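Local coordinates for protein choloylglycine hydrolase (Clostridium perfringens, PDB 2BJF) that hydrolyses the amide bond of glycine- and taurine-conjugated bile salts, releasing free bile acids, and can also act as a bile acid transferase, at residues 103-108 against 121-126. Numbering follows the deposited sequence.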
loop_
_atom_site.group_PDB
_atom_site.type_symbol
_atom_site.label_atom_id
_atom_site.label_comp_id
_atom_site.label_asym_id
_atom_site.label_seq_id
_atom_site.Cartn_x
_atom_site.Cartn_y
_atom_site.Cartn_z
ATOM N N TYR A 103 -27.825 -24.656 6.394
ATOM C CA TYR A 103 -27.515 -25.550 5.272
ATOM C C TYR A 103 -28.564 -25.512 4.155
ATOM O O TYR A 103 -28.270 -25.871 3.013
ATOM C CB TYR A 103 -27.332 -26.995 5.764
ATOM C CG TYR A 103 -28.597 -27.629 6.312
ATOM C CD1 TYR A 103 -29.530 -28.227 5.460
ATOM C CD2 TYR A 103 -28.862 -27.632 7.680
ATOM C CE1 TYR A 103 -30.695 -28.802 5.956
ATOM C CE2 TYR A 103 -30.023 -28.211 8.187
ATOM C CZ TYR A 103 -30.935 -28.793 7.319
ATOM O OH TYR A 103 -32.087 -29.363 7.812
ATOM N N ASN A 104 -29.781 -25.085 4.494
ATOM C CA ASN A 104 -30.907 -25.126 3.564
ATOM C C ASN A 104 -31.276 -23.773 2.948
ATOM O O ASN A 104 -32.149 -23.707 2.081
ATOM C CB ASN A 104 -32.136 -25.752 4.240
ATOM C CG ASN A 104 -33.134 -26.322 3.240
ATOM O OD1 ASN A 104 -32.760 -27.036 2.308
ATOM N ND2 ASN A 104 -34.412 -26.013 3.436
ATOM N N PHE A 105 -30.611 -22.703 3.380
ATOM C CA PHE A 105 -30.980 -21.354 2.940
ATOM C C PHE A 105 -30.925 -21.168 1.423
ATOM O O PHE A 105 -31.865 -20.638 0.830
ATOM C CB PHE A 105 -30.137 -20.275 3.633
ATOM C CG PHE A 105 -30.549 -18.871 3.277
ATOM C CD1 PHE A 105 -31.590 -18.246 3.953
ATOM C CD2 PHE A 105 -29.906 -18.178 2.253
ATOM C CE1 PHE A 105 -31.981 -16.950 3.621
ATOM C CE2 PHE A 105 -30.286 -16.882 1.916
ATOM C CZ PHE A 105 -31.328 -16.268 2.600
ATOM N N LEU A 106 -29.825 -21.597 0.808
ATOM C CA LEU A 106 -29.641 -21.420 -0.630
ATOM C C LEU A 106 -30.746 -22.128 -1.421
ATOM O O LEU A 106 -31.362 -21.530 -2.308
ATOM C CB LEU A 106 -28.252 -21.901 -1.063
ATOM C CG LEU A 106 -27.642 -21.212 -2.288
ATOM C CD1 LEU A 106 -26.132 -21.307 -2.252
ATOM C CD2 LEU A 106 -28.178 -21.781 -3.595
ATOM N N LEU A 107 -30.999 -23.390 -1.084
ATOM C CA LEU A 107 -32.064 -24.160 -1.724
ATOM C C LEU A 107 -33.446 -23.555 -1.455
ATOM O O LEU A 107 -34.298 -23.544 -2.342
ATOM C CB LEU A 107 -32.017 -25.630 -1.284
ATOM C CG LEU A 107 -33.055 -26.601 -1.863
ATOM C CD1 LEU A 107 -33.005 -26.646 -3.390
ATOM C CD2 LEU A 107 -32.867 -27.991 -1.276
ATOM N N TRP A 108 -33.654 -23.048 -0.241
ATOM C CA TRP A 108 -34.919 -22.401 0.128
ATOM C C TRP A 108 -35.218 -21.198 -0.771
ATOM O O TRP A 108 -36.362 -20.993 -1.184
ATOM C CB TRP A 108 -34.908 -21.993 1.607
ATOM C CG TRP A 108 -36.107 -21.196 2.044
ATOM C CD1 TRP A 108 -37.322 -21.685 2.433
ATOM C CD2 TRP A 108 -36.201 -19.769 2.143
ATOM N NE1 TRP A 108 -38.166 -20.652 2.765
ATOM C CE2 TRP A 108 -37.505 -19.464 2.595
ATOM C CE3 TRP A 108 -35.310 -18.716 1.890
ATOM C CZ2 TRP A 108 -37.941 -18.150 2.801
ATOM C CZ3 TRP A 108 -35.744 -17.406 2.093
ATOM C CH2 TRP A 108 -37.049 -17.139 2.546
ATOM N N GLU A 121 -39.139 -9.648 0.088
ATOM C CA GLU A 121 -40.377 -9.649 0.862
ATOM C C GLU A 121 -40.414 -10.805 1.865
ATOM O O GLU A 121 -40.810 -10.621 3.017
ATOM C CB GLU A 121 -41.591 -9.692 -0.072
ATOM C CG GLU A 121 -42.947 -9.544 0.623
ATOM C CD GLU A 121 -43.172 -8.175 1.258
ATOM O OE1 GLU A 121 -42.370 -7.244 1.033
ATOM O OE2 GLU A 121 -44.171 -8.034 1.990
ATOM N N ALA A 122 -39.984 -11.983 1.419
ATOM C CA ALA A 122 -39.976 -13.184 2.254
ATOM C C ALA A 122 -38.949 -13.125 3.386
ATOM O O ALA A 122 -39.119 -13.778 4.417
ATOM C CB ALA A 122 -39.747 -14.417 1.398
ATOM N N LEU A 123 -37.890 -12.342 3.190
ATOM C CA LEU A 123 -36.817 -12.232 4.180
ATOM C C LEU A 123 -37.120 -11.257 5.319
ATOM O O LEU A 123 -36.437 -11.270 6.347
ATOM C CB LEU A 123 -35.491 -11.862 3.505
ATOM C CG LEU A 123 -34.809 -12.941 2.660
ATOM C CD1 LEU A 123 -33.600 -12.352 1.966
ATOM C CD2 LEU A 123 -34.412 -14.157 3.494
ATOM N N LYS A 124 -38.145 -10.427 5.139
ATOM C CA LYS A 124 -38.534 -9.436 6.151
ATOM C C LYS A 124 -38.808 -10.071 7.514
ATOM O O LYS A 124 -38.441 -9.510 8.548
ATOM C CB LYS A 124 -39.746 -8.624 5.684
ATOM C CG LYS A 124 -39.429 -7.602 4.603
ATOM C CD LYS A 124 -40.652 -6.775 4.248
ATOM C CE LYS A 124 -40.298 -5.667 3.268
ATOM N NZ LYS A 124 -41.466 -4.791 2.975
ATOM N N ASN A 125 -39.435 -11.245 7.505
ATOM C CA ASN A 125 -39.747 -11.970 8.735
ATOM C C ASN A 125 -38.955 -13.277 8.873
ATOM O O ASN A 125 -39.361 -14.188 9.597
ATOM C CB ASN A 125 -41.256 -12.231 8.825
ATOM C CG ASN A 125 -41.703 -12.635 10.221
ATOM O OD1 ASN A 125 -41.263 -12.065 11.222
ATOM N ND2 ASN A 125 -42.583 -13.626 10.292
ATOM N N ALA A 126 -37.818 -13.358 8.187
ATOM C CA ALA A 126 -37.010 -14.574 8.201
ATOM C C ALA A 126 -35.953 -14.581 9.304
ATOM O O ALA A 126 -35.535 -13.528 9.796
ATOM C CB ALA A 126 -36.370 -14.812 6.836
#
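Phe105 and Trp108 both carry CG anti to the backbone N (chi1 -176° and 174°), and these torsions place both rings against Leu123, with Trp108 also meeting Ala122. The contact joins the two consecutive short helices, 105-112 and 116-123, that lie between strands 98-101 and 126-129 of this Ntn-hydrolase fold. It is purely apolar. The helix backbones stay well apart, with the CA atoms of Trp108 and Ala122 10.7 Å from each other, so the rings of Phe105 and Trp108 and the Leu123 side chain span most of the gap. Leu123 has CG anti to its carbonyl carbon (chi1 -72°), which leaves CD2 against both rings. The methyl meets the Phe105 ring at its edge, in the ring plane, with CD2 3.7 Å from Phe105 CE1. The Leu123 side chain lies roughly perpendicular to that of Phe105, but antiparallel to that of Trp108. Trp108 CZ3, on the six-membered ring, lies 3.8 Å from Leu123 CD2, at an oblique approach. Ile100 of strand 98-101 touches both aromatic side chains, and Val156 of strand 153-158 touches Phe105 and Leu123. Phe105 also meets the ring of Trp144, and its side chain lies about 9 Å from the bound deoxycholate. The chain makes a type I beta turn from Leu123 to Ala126, closed by Ala126 N donating to Leu123 O at 3.1 Å. On the residue preceding Leu123 in helix 116-123, the Ala122 CB methyl sits 4.0 Å from Trp108 CH2.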